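Local structure of aminoacyl-tRNA synthetase (Cryptosporidium parvum, 5F9Z) at residues Val377-Arg380 against Lys385-Ile388; Cys328-Ala333 against Ser395-Leu400; Met430-Leu433 against Met438-Ala441; Ile284-Asp289 against Phe410-Arg415. The protein probably attaches proline to its cognate tRNA in an ATP-dependent reaction, and here holds the inhibitor halofuginone together with an ATP analogue. All coordinates share one frame; numbering follows the deposited sequence.

Interaction 1: Val377-Arg380 against Lys385-Ile388; sequences VVVR and KMDI
Val377 and Met386 pair across a beta hairpin at the edge of the mixed sheet of the anticodon-binding domain. They form an antiparallel hydrogen-bonded pair gripped by two backbone bonds, Val377 N to Met386 O at 2.8 Å and Met386 N to Val377 O at 3.1 Å. The first is the straighter of the two, with an N-H...O angle of 170°.

Packing is tight on the face that carries these two residues. Val377 lays CB against Met386 CG at 3.9 Å, while its CG2 meets Ile388 CG1 at 4.0 Å. The Met386 chain bends at its last torsion (chi3 68°) and brings CE within 4.2 Å of Val379 CG2. Helix 393-417 closes over this face through Phe404, Leu400 and Leu393.

The other face is looser. There the non-hydrogen-bonded pair Val378 and Lys385 meets through aliphatic carbons, CG2 of Val378 lying 4.2 Å from CG of Lys385. Val378 is still buried, but Lys385 is exposed, and its chain runs along the hairpin toward the turn, NZ bonding weakly to Met383 O. The backbone is closer than these side chains: Lys385 CA sits 3.3 Å from Val377 O in a CA-H...O contact.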
loop_
_atom_site.group_PDB
_atom_site.type_symbol
_atom_site.label_atom_id
_atom_site.label_comp_id
_atom_site.label_asym_id
_atom_site.label_seq_id
_atom_site.Cartn_x
_atom_site.Cartn_y
_atom_site.Cartn_z
ATOM N N VAL A 377 -21.870 10.009 19.484
ATOM C CA VAL A 377 -20.850 9.458 18.600
ATOM C C VAL A 377 -21.482 9.163 17.249
ATOM O O VAL A 377 -22.538 8.520 17.175
ATOM C CB VAL A 377 -20.221 8.188 19.199
ATOM C CG1 VAL A 377 -19.094 7.684 18.311
ATOM C CG2 VAL A 377 -19.725 8.456 20.612
ATOM N N VAL A 378 -20.843 9.632 16.181
ATOM C CA VAL A 378 -21.253 9.339 14.814
ATOM C C VAL A 378 -20.087 8.645 14.124
ATOM O O VAL A 378 -18.975 9.186 14.082
ATOM C CB VAL A 378 -21.669 10.606 14.051
ATOM C CG1 VAL A 378 -22.162 10.245 12.656
ATOM C CG2 VAL A 378 -22.739 11.365 14.819
ATOM N N VAL A 379 -20.338 7.455 13.594
ATOM C CA VAL A 379 -19.310 6.654 12.939
ATOM C C VAL A 379 -19.196 7.088 11.484
ATOM O O VAL A 379 -20.204 7.322 10.807
ATOM C CB VAL A 379 -19.628 5.153 13.061
ATOM C CG1 VAL A 379 -18.473 4.318 12.540
ATOM C CG2 VAL A 379 -19.935 4.797 14.508
ATOM N N ARG A 380 -17.956 7.188 10.997
ATOM C CA ARG A 380 -17.705 7.806 9.698
ATOM C C ARG A 380 -18.235 6.955 8.548
ATOM O O ARG A 380 -18.917 7.465 7.652
ATOM C CB ARG A 380 -16.206 8.061 9.531
ATOM C CG ARG A 380 -15.771 8.389 8.112
ATOM C CD ARG A 380 -16.385 9.687 7.611
ATOM N NE ARG A 380 -15.941 9.998 6.254
ATOM C CZ ARG A 380 -16.505 9.510 5.155
ATOM N NH1 ARG A 380 -17.541 8.686 5.247
ATOM N NH2 ARG A 380 -16.031 9.845 3.962
ATOM N N LYS A 385 -24.942 5.808 14.829
ATOM C CA LYS A 385 -25.059 6.810 15.877
ATOM C C LYS A 385 -25.361 6.142 17.210
ATOM O O LYS A 385 -26.084 5.142 17.267
ATOM C CB LYS A 385 -26.151 7.832 15.545
ATOM C CG LYS A 385 -25.883 8.623 14.277
ATOM C CD LYS A 385 -26.991 9.626 14.004
ATOM C CE LYS A 385 -26.719 10.404 12.727
ATOM N NZ LYS A 385 -26.596 9.501 11.550
ATOM N N MET A 386 -24.807 6.707 18.280
ATOM C CA MET A 386 -24.985 6.158 19.616
ATOM C C MET A 386 -24.599 7.218 20.637
ATOM O O MET A 386 -23.870 8.164 20.331
ATOM C CB MET A 386 -24.149 4.890 19.815
ATOM C CG MET A 386 -22.650 5.133 19.781
ATOM S SD MET A 386 -21.705 3.630 19.469
ATOM C CE MET A 386 -22.172 3.286 17.776
ATOM N N ASP A 387 -25.101 7.043 21.855
ATOM C CA ASP A 387 -24.753 7.895 22.985
ATOM C C ASP A 387 -23.992 7.059 24.004
ATOM O O ASP A 387 -24.517 6.062 24.511
ATOM C CB ASP A 387 -26.000 8.516 23.616
ATOM C CG ASP A 387 -26.676 9.518 22.703
ATOM O OD1 ASP A 387 -26.142 10.637 22.549
ATOM O OD2 ASP A 387 -27.746 9.193 22.147
ATOM N N ILE A 388 -22.764 7.460 24.295
ATOM C CA ILE A 388 -21.884 6.745 25.217
ATOM C C ILE A 388 -21.680 7.616 26.448
ATOM O O ILE A 388 -21.281 8.778 26.311
ATOM C CB ILE A 388 -20.530 6.403 24.569
ATOM C CG1 ILE A 388 -20.739 5.654 23.250
ATOM C CG2 ILE A 388 -19.679 5.579 25.522
ATOM C CD1 ILE A 388 -21.456 4.332 23.407
#

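Interaction 2: Cys328-Ala333 against Ser395-Leu400; sequences CILKKA and SKIPKL
Leu330 and Ile397 form the buried half of this helix-helix contact, and Ala333 and Pro398 the more open half. Helices 317-332 and 393-417 pack here in the alpha/beta anticodon-binding domain.

Leu330 has a first torsion displaced from staggered (chi1 -92°), which with chi2 at 56° swings the isopropyl fork toward the second helix although the CB bond itself leaves alongside it. Ile397 is conventional: its CB points at the other helix, and CG1 lies anti to the carbonyl carbon (chi1 -61°). The two branched ends then face each other, Leu330 CD1 at 4.3 Å from Ile397 CG1 and Leu330 CD2 at 4.4 Å from Ile397 CG2. The outer methyl of the isoleucine, CD1, is turned off from this meeting point.

At the second site, the Ala333 methyl approaches CG of Pro398. The ring is puckered C-gamma exo, and CG is its nearest atom, 4.3 Å from Ala333 CB. Ala333 already departs from helical geometry, whereas Pro398 marks a kink, its nitrogen having no bond to the preceding turn. Phe363 of strand 361-365 touches both Leu330 and Ile397, so the pair rests on the sheet.

No hydrogen bond crosses between the segments; contact depends on hydrophobic burial and dispersion between aliphatic groups, which are non-directional and rely on close fit and exclusion of water, so no specific bonding geometry is set.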
loop_
_atom_site.group_PDB
_atom_site.type_symbol
_atom_site.label_atom_id
_atom_site.label_comp_id
_atom_site.label_asym_id
_atom_site.label_seq_id
_atom_site.Cartn_x
_atom_site.Cartn_y
_atom_site.Cartn_z
ATOM N N CYS A 328 -9.046 14.030 27.533
ATOM C CA CYS A 328 -8.086 13.441 28.460
ATOM C C CYS A 328 -8.288 11.936 28.582
ATOM O O CYS A 328 -7.314 11.177 28.648
ATOM C CB CYS A 328 -8.199 14.110 29.830
ATOM S SG CYS A 328 -7.128 13.398 31.099
ATOM N N ILE A 329 -9.545 11.487 28.612
ATOM C CA ILE A 329 -9.824 10.057 28.694
ATOM C C ILE A 329 -9.340 9.345 27.437
ATOM O O ILE A 329 -8.755 8.257 27.509
ATOM C CB ILE A 329 -11.327 9.824 28.936
ATOM C CG1 ILE A 329 -11.732 10.344 30.316
ATOM C CG2 ILE A 329 -11.673 8.349 28.798
ATOM C CD1 ILE A 329 -13.215 10.246 30.591
ATOM N N LEU A 330 -9.563 9.949 26.267
ATOM C CA LEU A 330 -9.157 9.309 25.020
ATOM C C LEU A 330 -7.647 9.346 24.831
ATOM O O LEU A 330 -7.073 8.405 24.269
ATOM C CB LEU A 330 -9.862 9.970 23.836
ATOM C CG LEU A 330 -11.186 9.340 23.392
ATOM C CD1 LEU A 330 -12.193 9.265 24.531
ATOM C CD2 LEU A 330 -11.765 10.111 22.222
ATOM N N LYS A 331 -6.986 10.414 25.286
ATOM C CA LYS A 331 -5.528 10.455 25.227
ATOM C C LYS A 331 -4.911 9.374 26.104
ATOM O O LYS A 331 -3.948 8.711 25.701
ATOM C CB LYS A 331 -5.020 11.837 25.644
ATOM C CG LYS A 331 -4.738 12.776 24.484
ATOM C CD LYS A 331 -4.211 14.113 24.982
ATOM C CE LYS A 331 -3.590 14.918 23.852
ATOM N NZ LYS A 331 -4.534 15.111 22.718
ATOM N N LYS A 332 -5.455 9.177 27.306
ATOM C CA LYS A 332 -4.951 8.135 28.193
ATOM C C LYS A 332 -5.208 6.738 27.649
ATOM O O LYS A 332 -4.483 5.804 28.007
ATOM C CB LYS A 332 -5.578 8.277 29.581
ATOM N N ALA A 333 -6.216 6.572 26.795
ATOM C CA ALA A 333 -6.537 5.284 26.199
ATOM C C ALA A 333 -5.798 5.036 24.890
ATOM O O ALA A 333 -6.096 4.056 24.201
ATOM C CB ALA A 333 -8.047 5.172 25.973
ATOM N N SER A 395 -13.529 2.427 27.758
ATOM C CA SER A 395 -13.713 1.058 27.294
ATOM C C SER A 395 -14.368 0.971 25.921
ATOM O O SER A 395 -13.981 0.122 25.111
ATOM C CB SER A 395 -14.553 0.270 28.306
ATOM O OG SER A 395 -14.939 -0.985 27.776
ATOM N N LYS A 396 -15.350 1.828 25.638
ATOM C CA LYS A 396 -16.145 1.675 24.421
ATOM C C LYS A 396 -15.406 2.170 23.182
ATOM O O LYS A 396 -15.505 1.554 22.114
ATOM C CB LYS A 396 -17.475 2.415 24.567
ATOM C CG LYS A 396 -18.487 2.097 23.480
ATOM C CD LYS A 396 -19.337 0.895 23.859
ATOM C CE LYS A 396 -20.158 0.399 22.679
ATOM N NZ LYS A 396 -19.309 -0.298 21.671
ATOM N N ILE A 397 -14.674 3.275 23.297
ATOM C CA ILE A 397 -14.053 3.911 22.135
ATOM C C ILE A 397 -12.950 3.032 21.548
ATOM O O ILE A 397 -12.899 2.878 20.318
ATOM C CB ILE A 397 -13.529 5.315 22.484
ATOM C CG1 ILE A 397 -14.689 6.208 22.924
ATOM C CG2 ILE A 397 -12.809 5.930 21.292
ATOM C CD1 ILE A 397 -15.863 6.189 21.970
ATOM N N PRO A 398 -12.048 2.443 22.345
ATOM C CA PRO A 398 -11.113 1.472 21.753
ATOM C C PRO A 398 -11.813 0.300 21.087
ATOM O O PRO A 398 -11.306 -0.226 20.088
ATOM C CB PRO A 398 -10.268 1.022 22.953
ATOM C CG PRO A 398 -10.312 2.172 23.881
ATOM C CD PRO A 398 -11.702 2.723 23.753
ATOM N N LYS A 399 -12.971 -0.121 21.606
ATOM C CA LYS A 399 -13.721 -1.193 20.961
ATOM C C LYS A 399 -14.320 -0.732 19.638
ATOM O O LYS A 399 -14.324 -1.486 18.657
ATOM C CB LYS A 399 -14.820 -1.706 21.892
ATOM C CG LYS A 399 -14.314 -2.497 23.086
ATOM C CD LYS A 399 -15.464 -3.111 23.871
ATOM C CE LYS A 399 -16.401 -2.044 24.412
ATOM N NZ LYS A 399 -17.513 -2.633 25.209
ATOM N N LEU A 400 -14.832 0.501 19.590
ATOM C CA LEU A 400 -15.429 1.005 18.356
ATOM C C LEU A 400 -14.388 1.138 17.252
ATOM O O LEU A 400 -14.644 0.766 16.101
ATOM C CB LEU A 400 -16.117 2.346 18.608
ATOM C CG LEU A 400 -17.471 2.285 19.315
ATOM C CD1 LEU A 400 -18.050 3.681 19.488
ATOM C CD2 LEU A 400 -18.434 1.394 18.545
#

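Interaction 3: Met430-Leu433 against Met438-Ala441; sequences MDTL and MVIA
Thr432 and Val439 face each other across the gap between helix 429-434 and strand 438-443, in the C-terminal zinc-binding part of the synthetase. Both CB bonds point at the opposing segment, and the two beta-branched side chains cross at a slant, touching through one methyl each: CG2 of Thr432 lies 3.7 Å from CG2 of Val439.

The threonine is turned so that its methyl leads. With chi1 at -57°, OG1 sits beside the backbone N and turns back along its own helix to hydrogen-bond the carbonyl of Lys428. CG2 is then the branch anti to that nitrogen and is directed at the strand, also coming within 3.9 Å of Met438 O. The hydroxyl is thus satisfied locally, and an apolar surface is presented to the strand. Val439 answers with CG2, the branch anti to its carbonyl carbon; CG1 stays farther from the threonine.

Leu433, one residue along the helix, has its CB leaving alongside the strand, and its CD2 methyl lies near Val439 CG2 at 4.7 Å, beyond close contact. Met438 directs its side chain away from the helix, toward Ile420 and Leu506.

Around the contact, Thr432 also leans on Ile421 of the parallel neighbouring strand 420-422, and Val439 packs on Phe507 of antiparallel strand 503-508, placing the helix over one face of the C-terminal strands.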
loop_
_atom_site.group_PDB
_atom_site.type_symbol
_atom_site.label_atom_id
_atom_site.label_comp_id
_atom_site.label_asym_id
_atom_site.label_seq_id
_atom_site.Cartn_x
_atom_site.Cartn_y
_atom_site.Cartn_z
ATOM N N MET A 430 -12.646 -12.924 -21.841
ATOM C CA MET A 430 -12.778 -11.524 -22.240
ATOM C C MET A 430 -13.999 -10.870 -21.606
ATOM O O MET A 430 -13.927 -9.726 -21.143
ATOM C CB MET A 430 -12.840 -11.413 -23.763
ATOM C CG MET A 430 -11.503 -11.619 -24.455
ATOM S SD MET A 430 -10.224 -10.513 -23.824
ATOM C CE MET A 430 -11.008 -8.918 -24.046
ATOM N N ASP A 431 -15.130 -11.578 -21.573
ATOM C CA ASP A 431 -16.323 -11.017 -20.947
ATOM C C ASP A 431 -16.126 -10.814 -19.450
ATOM O O ASP A 431 -16.696 -9.881 -18.873
ATOM C CB ASP A 431 -17.532 -11.914 -21.212
ATOM C CG ASP A 431 -17.859 -12.030 -22.687
ATOM O OD1 ASP A 431 -17.374 -11.187 -23.473
ATOM O OD2 ASP A 431 -18.604 -12.960 -23.062
ATOM N N THR A 432 -15.327 -11.670 -18.810
ATOM C CA THR A 432 -15.032 -11.483 -17.393
ATOM C C THR A 432 -14.155 -10.257 -17.173
ATOM O O THR A 432 -14.367 -9.497 -16.220
ATOM C CB THR A 432 -14.361 -12.734 -16.826
ATOM O OG1 THR A 432 -15.209 -13.870 -17.040
ATOM C CG2 THR A 432 -14.107 -12.575 -15.337
ATOM N N LEU A 433 -13.164 -10.047 -18.044
ATOM C CA LEU A 433 -12.331 -8.852 -17.945
ATOM C C LEU A 433 -13.152 -7.588 -18.164
ATOM O O LEU A 433 -12.929 -6.571 -17.500
ATOM C CB LEU A 433 -11.185 -8.924 -18.955
ATOM C CG LEU A 433 -10.047 -9.904 -18.670
ATOM C CD1 LEU A 433 -9.113 -9.980 -19.867
ATOM C CD2 LEU A 433 -9.284 -9.492 -17.421
ATOM N N MET A 438 -11.078 -9.867 -11.991
ATOM C CA MET A 438 -9.929 -10.731 -12.207
ATOM C C MET A 438 -10.382 -12.138 -12.587
ATOM O O MET A 438 -11.550 -12.507 -12.446
ATOM C CB MET A 438 -9.049 -10.777 -10.957
ATOM C CG MET A 438 -8.334 -9.476 -10.649
ATOM S SD MET A 438 -7.435 -9.537 -9.086
ATOM C CE MET A 438 -8.788 -9.653 -7.920
ATOM N N VAL A 439 -9.430 -12.933 -13.069
ATOM C CA VAL A 439 -9.681 -14.300 -13.509
ATOM C C VAL A 439 -8.743 -15.231 -12.755
ATOM O O VAL A 439 -7.533 -14.987 -12.696
ATOM C CB VAL A 439 -9.489 -14.451 -15.030
ATOM C CG1 VAL A 439 -9.515 -15.920 -15.428
ATOM C CG2 VAL A 439 -10.560 -13.674 -15.781
ATOM N N ILE A 440 -9.303 -16.288 -12.174
ATOM C CA ILE A 440 -8.533 -17.370 -11.576
ATOM C C ILE A 440 -8.762 -18.604 -12.443
ATOM O O ILE A 440 -9.876 -19.138 -12.508
ATOM C CB ILE A 440 -8.917 -17.606 -10.105
ATOM C CG1 ILE A 440 -8.164 -18.808 -9.528
ATOM C CG2 ILE A 440 -10.429 -17.736 -9.924
ATOM C CD1 ILE A 440 -6.746 -18.485 -9.110
ATOM N N ALA A 441 -7.717 -19.045 -13.135
ATOM C CA ALA A 441 -7.869 -20.037 -14.186
ATOM C C ALA A 441 -6.815 -21.126 -14.068
ATOM O O ALA A 441 -5.716 -20.883 -13.559
ATOM C CB ALA A 441 -7.766 -19.379 -15.570
#

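Interaction 4: Ile284-Asp289 against Phe410-Arg415; sequences IMTHGD and FKAKQR
The junction between the class II catalytic core and helix 393-417, which runs on from the anticodon-binding domain, is made here by Thr286 and His287 against Ala412 and Arg415. Helix 278-287 is ending at this point, with Gly288 the first residue to leave it, and its last turn packs against the flank of helix 393-417.

The closest apolar touch is between methyls, Thr286 CG2 to Ala412 CB at 3.6 Å. With chi1 of the threonine at -61°, OG1 lies beside the backbone N and bonds back to the carbonyl of Val282, which leaves CG2 anti to that nitrogen. The same CG2 lies 3.7 Å above the plane of the His287 ring, toward its rim, and His287 CE1 comes to 4.1 Å from Ala412 CB. His287 NE2 bonds to the carbonyl of Leu203, an interaction that helps fix the ring's rotation.

Arg415 supplies the polar part. A bend at chi3 (-76°) folds its guanidinium back over its own helix, where Ala412 CA lies 3.5 Å above its plane, toward the rim, and NH2 gives a weak bond to Thr286 O, 3.2 Å long with an N-H...O angle of only 122°. A positive group beside the Thr286 carbonyl would probably be favourable, since the C-terminal end of a helix carries partial negative charge.

Small side chains permit this close approach, and the whole is an interdomain helix-helix interface, with a weak arginine-to-carbonyl bond near the C-terminal end of helix 278-287.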
loop_
_atom_site.group_PDB
_atom_site.type_symbol
_atom_site.label_atom_id
_atom_site.label_comp_id
_atom_site.label_asym_id
_atom_site.label_seq_id
_atom_site.Cartn_x
_atom_site.Cartn_y
_atom_site.Cartn_z
ATOM N N ILE A 284 -6.616 4.244 0.119
ATOM C CA ILE A 284 -7.598 5.299 -0.130
ATOM C C ILE A 284 -8.683 4.800 -1.075
ATOM O O ILE A 284 -9.883 4.959 -0.814
ATOM C CB ILE A 284 -6.906 6.555 -0.689
ATOM C CG1 ILE A 284 -5.968 7.164 0.353
ATOM C CG2 ILE A 284 -7.939 7.577 -1.141
ATOM C CD1 ILE A 284 -4.955 8.120 -0.239
ATOM N N MET A 285 -8.278 4.188 -2.191
ATOM C CA MET A 285 -9.246 3.715 -3.175
ATOM C C MET A 285 -10.125 2.607 -2.615
ATOM O O MET A 285 -11.281 2.461 -3.031
ATOM C CB MET A 285 -8.519 3.229 -4.429
ATOM C CG MET A 285 -7.691 4.294 -5.125
ATOM S SD MET A 285 -6.761 3.634 -6.520
ATOM C CE MET A 285 -6.096 5.138 -7.226
ATOM N N THR A 286 -9.602 1.822 -1.674
ATOM C CA THR A 286 -10.355 0.691 -1.144
ATOM C C THR A 286 -11.515 1.153 -0.268
ATOM O O THR A 286 -12.644 0.671 -0.411
ATOM C CB THR A 286 -9.425 -0.232 -0.355
ATOM O OG1 THR A 286 -8.393 -0.731 -1.217
ATOM C CG2 THR A 286 -10.199 -1.399 0.221
ATOM N N HIS A 287 -11.259 2.096 0.638
ATOM C CA HIS A 287 -12.225 2.443 1.674
ATOM C C HIS A 287 -12.997 3.727 1.402
ATOM O O HIS A 287 -14.110 3.878 1.914
ATOM C CB HIS A 287 -11.520 2.572 3.029
ATOM C CG HIS A 287 -10.735 1.359 3.420
ATOM N ND1 HIS A 287 -11.314 0.120 3.585
ATOM C CD2 HIS A 287 -9.417 1.197 3.684
ATOM C CE1 HIS A 287 -10.387 -0.754 3.931
ATOM N NE2 HIS A 287 -9.226 -0.127 3.998
ATOM N N GLY A 288 -12.442 4.650 0.619
ATOM C CA GLY A 288 -13.094 5.934 0.428
ATOM C C GLY A 288 -14.459 5.797 -0.219
ATOM O O GLY A 288 -14.712 4.883 -1.007
ATOM N N ASP A 289 -15.349 6.722 0.123
ATOM C CA ASP A 289 -16.703 6.729 -0.417
ATOM C C ASP A 289 -16.975 8.094 -1.046
ATOM O O ASP A 289 -16.062 8.881 -1.328
ATOM C CB ASP A 289 -17.725 6.357 0.670
ATOM C CG ASP A 289 -17.619 7.232 1.912
ATOM O OD1 ASP A 289 -17.314 8.437 1.790
ATOM O OD2 ASP A 289 -17.853 6.707 3.022
ATOM N N PHE A 410 -13.254 -6.479 6.520
ATOM C CA PHE A 410 -14.245 -7.483 6.144
ATOM C C PHE A 410 -15.028 -7.056 4.908
ATOM O O PHE A 410 -15.243 -7.862 3.995
ATOM C CB PHE A 410 -15.191 -7.751 7.316
ATOM C CG PHE A 410 -16.130 -8.902 7.086
ATOM C CD1 PHE A 410 -17.376 -8.696 6.514
ATOM C CD2 PHE A 410 -15.767 -10.190 7.442
ATOM C CE1 PHE A 410 -18.240 -9.753 6.301
ATOM C CE2 PHE A 410 -16.628 -11.251 7.231
ATOM C CZ PHE A 410 -17.864 -11.032 6.660
ATOM N N LYS A 411 -15.469 -5.796 4.863
ATOM C CA LYS A 411 -16.223 -5.323 3.705
ATOM C C LYS A 411 -15.339 -5.233 2.468
ATOM O O LYS A 411 -15.782 -5.546 1.357
ATOM C CB LYS A 411 -16.862 -3.969 4.006
ATOM C CG LYS A 411 -17.986 -4.026 5.027
ATOM C CD LYS A 411 -18.604 -2.652 5.237
ATOM C CE LYS A 411 -19.162 -2.098 3.936
ATOM N NZ LYS A 411 -19.736 -0.738 4.119
ATOM N N ALA A 412 -14.086 -4.804 2.639
ATOM C CA ALA A 412 -13.160 -4.786 1.514
ATOM C C ALA A 412 -12.835 -6.195 1.036
ATOM O O ALA A 412 -12.549 -6.396 -0.151
ATOM C CB ALA A 412 -11.880 -4.050 1.901
ATOM N N LYS A 413 -12.878 -7.177 1.939
ATOM C CA LYS A 413 -12.570 -8.551 1.561
ATOM C C LYS A 413 -13.667 -9.138 0.681
ATOM O O LYS A 413 -13.383 -9.750 -0.355
ATOM C CB LYS A 413 -12.371 -9.404 2.814
ATOM C CG LYS A 413 -11.115 -10.251 2.802
ATOM C CD LYS A 413 -10.232 -9.941 4.001
ATOM C CE LYS A 413 -9.051 -10.894 4.066
ATOM N NZ LYS A 413 -8.356 -10.991 2.753
ATOM N N GLN A 414 -14.931 -8.964 1.077
ATOM C CA GLN A 414 -16.024 -9.505 0.276
ATOM C C GLN A 414 -16.187 -8.767 -1.046
ATOM O O GLN A 414 -16.773 -9.323 -1.982
ATOM C CB GLN A 414 -17.334 -9.486 1.071
ATOM C CG GLN A 414 -17.768 -8.125 1.583
ATOM C CD GLN A 414 -18.959 -8.217 2.521
ATOM O OE1 GLN A 414 -19.528 -9.290 2.718
ATOM N NE2 GLN A 414 -19.342 -7.088 3.105
ATOM N N ARG A 415 -15.679 -7.538 -1.152
ATOM C CA ARG A 415 -15.619 -6.880 -2.452
ATOM C C ARG A 415 -14.510 -7.456 -3.322
ATOM O O ARG A 415 -14.651 -7.499 -4.550
ATOM C CB ARG A 415 -15.426 -5.369 -2.283
ATOM C CG ARG A 415 -16.727 -4.583 -2.287
ATOM C CD ARG A 415 -16.495 -3.077 -2.313
ATOM N NE ARG A 415 -16.077 -2.553 -1.016
ATOM C CZ ARG A 415 -14.847 -2.136 -0.734
ATOM N NH1 ARG A 415 -13.900 -2.174 -1.662
ATOM N NH2 ARG A 415 -14.564 -1.673 0.477
#

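Interactions 1 and 2 lie in adjacent layers of the anticodon-binding domain, strand against helix: Met386 SD lies 3.7 Å from Leu400 CD1, and Ile388 CD1 the same distance from Lys396 CG. Helix 393-417 then carries on from interaction 2 to interaction 4, whose nearest atoms are about 12 Å away. A salt bridge, Arg380 NH2 to Asp289 OD1 at 2.9 Å, ties interaction 1 directly to interaction 4. Interaction 3 stands apart, its nearest atoms about 7 Å from interaction 4. With respect to the ligands, the Thr286 side chain is about 13 Å from the bound ATP analogue, and the Val439 side chain about 12 Å from the zinc ion.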